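Beta-galactosidase (Streptococcus pneumoniae, PDB 4CUA) removes terminal beta-linked galactose from glycans, and the part modelled here is a calcium-containing carbohydrate-binding module that probably attaches the enzyme to sugars. Local coordinates at residues D29-S32 with N33-D36. Numbering follows the deposited sequence.
With CA (calcium ion), chain C; EDO (1,2-ethanediol), chain F; EDO (1,2-ethanediol), chain D.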
# COMPACT_ATOMS: atom_id res chain seq x y z
N ASP A 29 -4.32 13.45 2.45
CA ASP A 29 -3.96 12.43 1.47
C ASP A 29 -4.21 11.04 2.06
O ASP A 29 -3.26 10.25 2.23
CB ASP A 29 -2.49 12.53 1.08
CG ASP A 29 -2.14 13.79 0.35
OD1 ASP A 29 -2.89 14.24 -0.54
OD2 ASP A 29 -0.98 14.28 0.59
N PRO A 30 -5.46 10.74 2.38
CA PRO A 30 -5.74 9.47 3.08
C PRO A 30 -5.39 8.28 2.21
O PRO A 30 -5.45 8.36 0.97
CB PRO A 30 -7.23 9.51 3.32
CG PRO A 30 -7.73 10.46 2.28
CD PRO A 30 -6.67 11.51 2.16
N VAL A 31 -5.06 7.15 2.82
CA VAL A 31 -4.63 5.97 2.08
C VAL A 31 -5.74 5.34 1.27
O VAL A 31 -5.45 4.62 0.36
CB VAL A 31 -3.96 4.95 3.06
CG1 VAL A 31 -5.00 4.24 3.89
CG2 VAL A 31 -3.07 3.97 2.28
N SER A 32 -6.98 5.61 1.61
CA SER A 32 -8.12 5.16 0.79
C SER A 32 -7.99 5.66 -0.65
O SER A 32 -8.50 5.06 -1.59
CB SER A 32 -9.44 5.67 1.41
OG SER A 32 -9.40 7.06 1.62
N ASN A 33 -7.22 6.74 -0.88
CA ASN A 33 -6.90 7.14 -2.24
C ASN A 33 -6.17 6.17 -3.08
O ASN A 33 -6.11 6.33 -4.28
CB ASN A 33 -6.12 8.44 -2.24
CG ASN A 33 -6.97 9.65 -1.84
OD1 ASN A 33 -8.21 9.65 -1.98
ND2 ASN A 33 -6.31 10.70 -1.44
N VAL A 34 -5.51 5.16 -2.49
CA VAL A 34 -4.68 4.29 -3.31
C VAL A 34 -5.44 3.11 -3.98
O VAL A 34 -4.84 2.38 -4.74
CB VAL A 34 -3.43 3.74 -2.63
CG1 VAL A 34 -2.63 4.86 -1.95
CG2 VAL A 34 -3.75 2.61 -1.62
N ASN A 35 -6.71 2.92 -3.61
CA ASN A 35 -7.45 1.83 -4.25
C ASN A 35 -8.82 2.29 -4.60
O ASN A 35 -9.81 1.49 -4.60
CB ASN A 35 -7.50 0.57 -3.35
CG ASN A 35 -8.29 0.75 -2.10
OD1 ASN A 35 -8.50 1.82 -1.59
ND2 ASN A 35 -8.73 -0.43 -1.54
N ASP A 36 -8.91 3.56 -5.04
CA ASP A 36 -10.19 4.19 -5.39
C ASP A 36 -10.47 4.20 -6.91
O ASP A 36 -11.50 4.77 -7.34
CB ASP A 36 -10.32 5.57 -4.81
CG ASP A 36 -9.33 6.55 -5.36
OD1 ASP A 36 -8.51 6.21 -6.19
OD2 ASP A 36 -9.38 7.69 -4.88
CA CA C . -6.18 6.58 -6.53
C1 EDO F . -7.08 14.13 -2.07
O1 EDO F . -7.25 13.42 -0.87
C2 EDO F . -5.63 14.53 -2.24
O2 EDO F . -4.79 13.38 -2.50
C1 EDO D . 2.22 16.62 -1.85
O1 EDO D . 1.78 17.60 -2.76
C2 EDO D . 1.23 16.34 -0.74
O2 EDO D . 0.03 15.76 -1.35
O HOH W 1 -10.17 8.50 -0.45
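N33 folds its side chain back over P30: with CG beside its own backbone N (chi1 -71°), the amide crosses the proline ring at a slant, ND2 lying 3.7 Å from P30 CD. ND2 donates to O1 of a 1,2-ethanediol, whose O2 donates to D29 OD1, so in this crystal the two side chains are bridged by a molecule probably from the crystallisation liquor; N33 OD1 accepts from a water 2.7 Å away, which also bonds S32 OG. The backbone behind these side chains makes a single 3-10 turn, where N33 N bonds P30 O at 3.0 Å, V34 N bonds V31 O at 2.9 Å and, weakly, N35 N bonds S32 O. On the buried side, against A20, W49 and V61 of the beta-sheet core, V31 and V34 lie aslant: V34 CG2 sits 3.3 Å from V31 O, while the two CG2 methyls touch only loosely at 4.2 Å. Calcium lies at the C-terminal end of the turn: N33 O binds it at 2.3 Å and D36 OD1 at 2.4 Å, with L38, N47, T174 and E175 completing the site. The end of the turn thus gives a backbone carbonyl, and the loop just after it the D36 carboxylate, to one ion, whose charge probably offsets their closeness and ties this loop to strand 172-177 of the galactose-binding-like domain.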